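Local coordinates for protein glycerol-3-phosphate dehydrogenase [NAD(P)+] (Coxiella burnetii, PDB 3K96) that probably catalyses the NAD(P)H-dependent reduction of dihydroxyacetone phosphate to sn-glycerol 3-phosphate, the key precursor for phospholipid synthesis, at residues A[131-143]-A[306-318]. Residues are numbered along the deposited sequence; the frame is centred on the assembly and turned at random.
Sequences WGTKGLAKGSRLL and EGLYNTDQVHALA
Q313 and S140 clasp each other where the loop after strand 128-131 of the Rossmann-type nucleotide-binding domain lies against helix 307-320 of the helical C-terminal domain. The loop makes a tight turn closed by two backbone hydrogen bonds between A137 and R141, with a G1 beta bulge, S140 and R141 together lying opposite A137, and its tip meets the side chain of Q313. Bent at chi2, that chain folds back so that OE1 takes S140 N at 2.7 Å; the donor lies almost in line with the amide C=O (169°), but the N-H itself points off line, at 136°. S140 OG lies 2.9 Å from Q313 O and may give it its proton, though another acceptor is also within reach; A316 CB sits beside this OG. Water 4 joins S140 OG to Q313 OE1, and water 3 accepts from both G139 N and Q313 NE2, at a longer distance from the amide.

Next to this polar clasp, L136 reaches toward the helix. Its CB lies against Q313 CB, while CD1 packs 3.8 Å from both V314 CG2 and L317 CD2; the two leucine side chains cross at about a right angle. Y309, its CG anti to the backbone N (chi1 -172°), swings its ring out to the loop, where OH comes 3.2 Å from K138 N at an angle too poor for a hydrogen bond. Q313 CG covers one ring face near the rim, and L136 O approaches CE2 obliquely.

Toward the cleft between the domains, K134 and E306 belong to the predicted cofactor site, and K134 also to the predicted substrate site. K134 NZ forms a salt bridge with D269, and E306 OE2 accepts from S109 N. Water 1 accepts from K134 N and donates to E306 OE2; water 2 donates to L136 O and accepts from N310 ND2, 2.8 Å from each.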
ATOM      1  N   TRP A 131       3.647  24.898  -1.120  1.00 27.10           N
ATOM      2  CA  TRP A 131       2.398  24.423  -1.706  1.00 27.20           C
ATOM      3  C   TRP A 131       2.053  22.996  -1.246  1.00 28.22           C
ATOM      4  O   TRP A 131       2.929  22.188  -0.896  1.00 27.28           O
ATOM      5  CB  TRP A 131       2.401  24.481  -3.242  1.00 26.67           C
ATOM      6  CG  TRP A 131       3.462  23.626  -3.856  1.00 26.45           C
ATOM      7  CD1 TRP A 131       3.355  22.307  -4.214  1.00 25.99           C
ATOM      8  CD2 TRP A 131       4.792  24.018  -4.155  1.00 25.19           C
ATOM      9  NE1 TRP A 131       4.553  21.857  -4.719  1.00 27.78           N
ATOM     10  CE2 TRP A 131       5.453  22.894  -4.690  1.00 29.36           C
ATOM     11  CE3 TRP A 131       5.500  25.216  -4.019  1.00 30.19           C
ATOM     12  CZ2 TRP A 131       6.779  22.935  -5.091  1.00 29.61           C
ATOM     13  CZ3 TRP A 131       6.825  25.255  -4.416  1.00 28.62           C
ATOM     14  CH2 TRP A 131       7.450  24.119  -4.945  1.00 30.27           C
ATOM     15  N   GLY A 132       0.747  22.743  -1.227  1.00 29.01           N
ATOM     16  CA  GLY A 132       0.170  21.441  -0.919  1.00 29.04           C
ATOM     17  C   GLY A 132      -0.441  20.846  -2.176  1.00 29.05           C
ATOM     18  O   GLY A 132      -0.923  19.696  -2.155  1.00 28.54           O
ATOM     19  N   THR A 133      -0.448  21.635  -3.260  1.00 28.09           N
ATOM     20  CA  THR A 133      -0.938  21.177  -4.571  1.00 28.10           C
ATOM     21  C   THR A 133      -0.136  19.963  -5.042  1.00 28.08           C
ATOM     22  O   THR A 133       1.063  19.892  -4.820  1.00 27.04           O
ATOM     23  CB  THR A 133      -0.754  22.289  -5.627  1.00 28.48           C
ATOM     24  OG1 THR A 133      -1.435  23.477  -5.197  1.00 29.74           O
ATOM     25  CG2 THR A 133      -1.247  21.857  -7.014  1.00 28.24           C
ATOM     26  N   LYS A 134      -0.799  19.024  -5.709  1.00 29.24           N
ATOM     27  CA  LYS A 134      -0.150  17.814  -6.260  1.00 29.90           C
ATOM     28  C   LYS A 134      -0.537  17.699  -7.734  1.00 29.85           C
ATOM     29  O   LYS A 134      -1.696  17.828  -8.083  1.00 31.98           O
ATOM     30  CB  LYS A 134      -0.621  16.551  -5.517  1.00 29.75           C
ATOM     31  CG  LYS A 134      -0.366  16.580  -4.012  1.00 31.02           C
ATOM     32  CD  LYS A 134      -0.964  15.360  -3.303  1.00 32.19           C
ATOM     33  CE  LYS A 134      -0.793  15.469  -1.803  1.00 33.15           C
ATOM     34  NZ  LYS A 134      -1.442  14.387  -1.039  1.00 33.90           N
ATOM     35  N   GLY A 135       0.441  17.490  -8.584  1.00 29.91           N
ATOM     36  CA  GLY A 135       0.220  17.387 -10.004  1.00 30.76           C
ATOM     37  C   GLY A 135       1.056  18.398 -10.775  1.00 31.25           C
ATOM     38  O   GLY A 135       1.475  19.422 -10.241  1.00 32.90           O
ATOM     39  N   LEU A 136       1.275  18.123 -12.046  1.00 29.79           N
ATOM     40  CA  LEU A 136       2.018  19.031 -12.888  1.00 30.06           C
ATOM     41  C   LEU A 136       1.135  20.209 -13.289  1.00 30.03           C
ATOM     42  O   LEU A 136      -0.085  20.078 -13.362  1.00 30.99           O
ATOM     43  CB  LEU A 136       2.502  18.301 -14.131  1.00 29.08           C
ATOM     44  CG  LEU A 136       3.478  17.167 -13.884  1.00 30.48           C
ATOM     45  CD1 LEU A 136       3.786  16.431 -15.217  1.00 27.83           C
ATOM     46  CD2 LEU A 136       4.768  17.714 -13.230  1.00 29.97           C
ATOM     47  N   ALA A 137       1.736  21.361 -13.533  1.00 29.00           N
ATOM     48  CA  ALA A 137       0.971  22.530 -13.958  1.00 30.09           C
ATOM     49  C   ALA A 137       0.880  22.565 -15.475  1.00 30.43           C
ATOM     50  O   ALA A 137       1.495  21.758 -16.175  1.00 31.13           O
ATOM     51  CB  ALA A 137       1.623  23.849 -13.438  1.00 30.04           C
ATOM     52  N   LYS A 138       0.109  23.517 -15.973  1.00 31.85           N
ATOM     53  CA  LYS A 138      -0.073  23.746 -17.405  1.00 33.74           C
ATOM     54  C   LYS A 138       1.264  23.653 -18.144  1.00 33.56           C
ATOM     55  O   LYS A 138       2.241  24.280 -17.748  1.00 32.51           O
ATOM     56  CB  LYS A 138      -0.693  25.128 -17.604  1.00 34.91           C
ATOM     57  CG  LYS A 138      -0.995  25.531 -19.058  1.00 41.52           C
ATOM     58  CD  LYS A 138      -1.719  26.901 -19.096  1.00 47.85           C
ATOM     59  CE  LYS A 138      -2.027  27.342 -20.527  1.00 52.87           C
ATOM     60  NZ  LYS A 138      -2.827  26.316 -21.264  1.00 53.82           N
ATOM     61  N   GLY A 139       1.305  22.853 -19.210  1.00 33.35           N
ATOM     62  CA  GLY A 139       2.534  22.654 -19.974  1.00 33.34           C
ATOM     63  C   GLY A 139       3.404  21.526 -19.420  1.00 33.53           C
ATOM     64  O   GLY A 139       4.589  21.404 -19.766  1.00 32.34           O
ATOM     65  N   SER A 140       2.809  20.679 -18.585  1.00 32.56           N
ATOM     66  CA  SER A 140       3.540  19.599 -17.958  1.00 32.55           C
ATOM     67  C   SER A 140       4.709  20.142 -17.144  1.00 31.48           C
ATOM     68  O   SER A 140       5.794  19.570 -17.161  1.00 31.91           O
ATOM     69  CB  SER A 140       4.047  18.611 -19.011  1.00 33.19           C
ATOM     70  OG  SER A 140       2.955  18.094 -19.732  1.00 36.23           O
ATOM     71  N   ARG A 141       4.477  21.222 -16.398  1.00 30.01           N
ATOM     72  CA  ARG A 141       5.543  21.833 -15.614  1.00 29.59           C
ATOM     73  C   ARG A 141       5.534  21.423 -14.149  1.00 28.76           C
ATOM     74  O   ARG A 141       4.488  21.352 -13.522  1.00 27.73           O
ATOM     75  CB  ARG A 141       5.450  23.371 -15.714  1.00 29.96           C
ATOM     76  CG  ARG A 141       5.571  23.880 -17.147  1.00 30.29           C
ATOM     77  CD  ARG A 141       5.317  25.390 -17.242  1.00 29.97           C
ATOM     78  NE  ARG A 141       6.354  26.197 -16.599  1.00 29.65           N
ATOM     79  CZ  ARG A 141       6.261  27.514 -16.418  1.00 29.92           C
ATOM     80  NH1 ARG A 141       5.183  28.174 -16.834  1.00 27.85           N
ATOM     81  NH2 ARG A 141       7.249  28.181 -15.844  1.00 30.16           N
ATOM     82  N   LEU A 142       6.717  21.127 -13.616  1.00 28.52           N
ATOM     83  CA  LEU A 142       6.849  20.819 -12.209  1.00 28.85           C
ATOM     84  C   LEU A 142       6.494  22.109 -11.475  1.00 28.71           C
ATOM     85  O   LEU A 142       6.791  23.197 -11.948  1.00 29.19           O
ATOM     86  CB  LEU A 142       8.253  20.324 -11.850  1.00 29.99           C
ATOM     87  CG  LEU A 142       8.484  18.826 -12.107  1.00 33.61           C
ATOM     88  CD1 LEU A 142       8.688  18.585 -13.589  1.00 30.06           C
ATOM     89  CD2 LEU A 142       9.660  18.322 -11.330  1.00 40.30           C
ATOM     90  N   LEU A 143       5.837  21.976 -10.336  1.00 28.68           N
ATOM     91  CA  LEU A 143       5.377  23.124  -9.609  1.00 28.09           C
ATOM     92  C   LEU A 143       6.499  24.016  -9.151  1.00 28.96           C
ATOM     93  O   LEU A 143       6.340  25.234  -9.205  1.00 30.70           O
ATOM     94  CB  LEU A 143       4.478  22.706  -8.452  1.00 28.09           C
ATOM     95  CG  LEU A 143       3.226  21.890  -8.871  1.00 28.52           C
ATOM     96  CD1 LEU A 143       2.519  21.296  -7.681  1.00 25.66           C
ATOM     97  CD2 LEU A 143       2.271  22.714  -9.708  1.00 28.94           C
ATOM     98  N   GLU A 306      -8.976  16.072 -10.239  1.00 36.54           N
ATOM     99  CA  GLU A 306      -7.690  16.368 -10.850  1.00 35.92           C
ATOM    100  C   GLU A 306      -7.073  15.251 -11.628  1.00 33.76           C
ATOM    101  O   GLU A 306      -6.203  15.497 -12.438  1.00 31.43           O
ATOM    102  CB  GLU A 306      -6.691  16.763  -9.781  1.00 37.65           C
ATOM    103  CG  GLU A 306      -6.711  18.185  -9.385  1.00 41.54           C
ATOM    104  CD  GLU A 306      -5.865  18.378  -8.157  1.00 44.31           C
ATOM    105  OE1 GLU A 306      -6.271  17.817  -7.119  1.00 48.99           O
ATOM    106  OE2 GLU A 306      -4.817  19.064  -8.223  1.00 40.09           O
ATOM    107  N   GLY A 307      -7.527  14.025 -11.403  1.00 32.26           N
ATOM    108  CA  GLY A 307      -6.912  12.865 -12.039  1.00 30.92           C
ATOM    109  C   GLY A 307      -6.821  12.875 -13.544  1.00 30.36           C
ATOM    110  O   GLY A 307      -5.822  12.411 -14.102  1.00 30.37           O
ATOM    111  N   LEU A 308      -7.859  13.353 -14.218  1.00 31.15           N
ATOM    112  CA  LEU A 308      -7.829  13.388 -15.696  1.00 32.81           C
ATOM    113  C   LEU A 308      -6.752  14.389 -16.156  1.00 32.06           C
ATOM    114  O   LEU A 308      -5.942  14.090 -17.018  1.00 32.79           O
ATOM    115  CB  LEU A 308      -9.186  13.742 -16.315  1.00 32.87           C
ATOM    116  CG  LEU A 308     -10.335  12.755 -16.132  1.00 35.13           C
ATOM    117  CD1 LEU A 308     -10.802  12.779 -14.694  1.00 37.05           C
ATOM    118  CD2 LEU A 308     -11.480  13.134 -17.041  1.00 32.68           C
ATOM    119  N   TYR A 309      -6.761  15.573 -15.558  1.00 32.39           N
ATOM    120  CA  TYR A 309      -5.751  16.584 -15.848  1.00 32.05           C
ATOM    121  C   TYR A 309      -4.368  16.032 -15.528  1.00 30.81           C
ATOM    122  O   TYR A 309      -3.460  16.157 -16.346  1.00 33.00           O
ATOM    123  CB  TYR A 309      -6.033  17.841 -15.031  1.00 32.58           C
ATOM    124  CG  TYR A 309      -5.174  19.019 -15.368  1.00 33.49           C
ATOM    125  CD1 TYR A 309      -5.441  19.802 -16.493  1.00 36.51           C
ATOM    126  CD2 TYR A 309      -4.146  19.409 -14.524  1.00 36.76           C
ATOM    127  CE1 TYR A 309      -4.654  20.926 -16.789  1.00 39.00           C
ATOM    128  CE2 TYR A 309      -3.362  20.522 -14.805  1.00 38.06           C
ATOM    129  CZ  TYR A 309      -3.614  21.273 -15.933  1.00 39.04           C
ATOM    130  OH  TYR A 309      -2.828  22.379 -16.190  1.00 41.23           O
ATOM    131  N   ASN A 310      -4.192  15.424 -14.356  1.00 30.10           N
ATOM    132  CA  ASN A 310      -2.902  14.833 -14.014  1.00 30.82           C
ATOM    133  C   ASN A 310      -2.462  13.829 -15.092  1.00 29.46           C
ATOM    134  O   ASN A 310      -1.304  13.797 -15.461  1.00 28.33           O
ATOM    135  CB  ASN A 310      -2.918  14.028 -12.701  1.00 31.40           C
ATOM    136  CG  ASN A 310      -3.151  14.860 -11.439  1.00 37.13           C
ATOM    137  OD1 ASN A 310      -3.482  14.278 -10.396  1.00 38.85           O
ATOM    138  ND2 ASN A 310      -2.982  16.183 -11.504  1.00 34.66           N
ATOM    139  N   THR A 311      -3.388  12.970 -15.539  1.00 28.61           N
ATOM    140  CA  THR A 311      -3.073  11.939 -16.521  1.00 28.22           C
ATOM    141  C   THR A 311      -2.561  12.590 -17.794  1.00 28.73           C
ATOM    142  O   THR A 311      -1.522  12.205 -18.346  1.00 28.83           O
ATOM    143  CB  THR A 311      -4.310  11.052 -16.873  1.00 28.29           C
ATOM    144  OG1 THR A 311      -4.816  10.424 -15.700  1.00 27.18           O
ATOM    145  CG2 THR A 311      -3.952   9.959 -17.876  1.00 29.73           C
ATOM    146  N   ASP A 312      -3.272  13.604 -18.244  1.00 28.61           N
ATOM    147  CA  ASP A 312      -2.882  14.289 -19.479  1.00 28.75           C
ATOM    148  C   ASP A 312      -1.528  14.957 -19.371  1.00 28.13           C
ATOM    149  O   ASP A 312      -0.724  14.865 -20.299  1.00 27.40           O
ATOM    150  CB  ASP A 312      -3.955  15.309 -19.876  1.00 28.87           C
ATOM    151  CG  ASP A 312      -5.258  14.642 -20.271  1.00 34.71           C
ATOM    152  OD1 ASP A 312      -5.229  13.402 -20.537  1.00 34.81           O
ATOM    153  OD2 ASP A 312      -6.303  15.346 -20.313  1.00 33.70           O
ATOM    154  N   GLN A 313      -1.244  15.596 -18.230  1.00 27.32           N
ATOM    155  CA  GLN A 313       0.041  16.310 -18.086  1.00 27.19           C
ATOM    156  C   GLN A 313       1.217  15.348 -17.976  1.00 26.64           C
ATOM    157  O   GLN A 313       2.258  15.553 -18.608  1.00 26.28           O
ATOM    158  CB  GLN A 313       0.031  17.259 -16.881  1.00 26.24           C
ATOM    159  CG  GLN A 313      -1.007  18.361 -16.956  1.00 27.49           C
ATOM    160  CD  GLN A 313      -0.801  19.283 -18.135  1.00 34.13           C
ATOM    161  OE1 GLN A 313       0.313  19.707 -18.433  1.00 35.23           O
ATOM    162  NE2 GLN A 313      -1.881  19.602 -18.810  1.00 34.69           N
ATOM    163  N   VAL A 314       1.042  14.287 -17.198  1.00 26.24           N
ATOM    164  CA  VAL A 314       2.096  13.319 -17.014  1.00 26.89           C
ATOM    165  C   VAL A 314       2.324  12.532 -18.289  1.00 27.56           C
ATOM    166  O   VAL A 314       3.472  12.257 -18.648  1.00 27.27           O
ATOM    167  CB  VAL A 314       1.819  12.388 -15.811  1.00 28.04           C
ATOM    168  CG1 VAL A 314       2.804  11.237 -15.774  1.00 26.34           C
ATOM    169  CG2 VAL A 314       1.873  13.193 -14.526  1.00 26.64           C
ATOM    170  N   HIS A 315       1.250  12.201 -18.991  1.00 29.27           N
ATOM    171  CA  HIS A 315       1.375  11.466 -20.264  1.00 30.89           C
ATOM    172  C   HIS A 315       2.226  12.290 -21.231  1.00 32.14           C
ATOM    173  O   HIS A 315       3.141  11.762 -21.852  1.00 32.46           O
ATOM    174  CB  HIS A 315       0.012  11.180 -20.881  1.00 30.52           C
ATOM    175  CG  HIS A 315       0.078  10.393 -22.159  1.00 31.23           C
ATOM    176  ND1 HIS A 315      -0.103  10.965 -23.401  1.00 34.12           N
ATOM    177  CD2 HIS A 315       0.303   9.081 -22.383  1.00 33.83           C
ATOM    178  CE1 HIS A 315       0.006  10.035 -24.335  1.00 35.14           C
ATOM    179  NE2 HIS A 315       0.257   8.882 -23.742  1.00 33.11           N
ATOM    180  N   ALA A 316       1.949  13.587 -21.331  1.00 32.53           N
ATOM    181  CA  ALA A 316       2.723  14.446 -22.219  1.00 33.48           C
ATOM    182  C   ALA A 316       4.183  14.489 -21.781  1.00 34.33           C
ATOM    183  O   ALA A 316       5.081  14.450 -22.611  1.00 35.60           O
ATOM    184  CB  ALA A 316       2.124  15.874 -22.280  1.00 33.18           C
ATOM    185  N   LEU A 317       4.425  14.556 -20.476  1.00 34.75           N
ATOM    186  CA  LEU A 317       5.787  14.608 -19.966  1.00 34.61           C
ATOM    187  C   LEU A 317       6.510  13.288 -20.237  1.00 35.47           C
ATOM    188  O   LEU A 317       7.662  13.284 -20.657  1.00 34.56           O
ATOM    189  CB  LEU A 317       5.804  14.911 -18.468  1.00 33.99           C
ATOM    190  CG  LEU A 317       7.181  15.084 -17.858  1.00 34.01           C
ATOM    191  CD1 LEU A 317       7.783  16.411 -18.333  1.00 36.93           C
ATOM    192  CD2 LEU A 317       7.116  15.041 -16.345  1.00 34.67           C
ATOM    193  N   ALA A 318       5.837  12.174 -19.995  1.00 36.13           N
ATOM    194  CA  ALA A 318       6.432  10.857 -20.235  1.00 37.40           C
ATOM    195  C   ALA A 318       6.831  10.719 -21.695  1.00 39.33           C
ATOM    196  O   ALA A 318       7.911  10.221 -22.022  1.00 39.14           O
ATOM    197  CB  ALA A 318       5.468   9.753 -19.839  1.00 36.53           C
TER
HETATM  198  O   HOH W   1      -3.716  19.211  -5.836  1.00 36.38           O
HETATM  199  O   HOH W   2      -1.605  17.721 -13.397  1.00 35.64           O
HETATM  200  O   HOH W   3      -0.782  21.966 -20.778  1.00 45.27           O
HETATM  201  O   HOH W   4       1.188  19.243 -21.035  1.00 49.32           O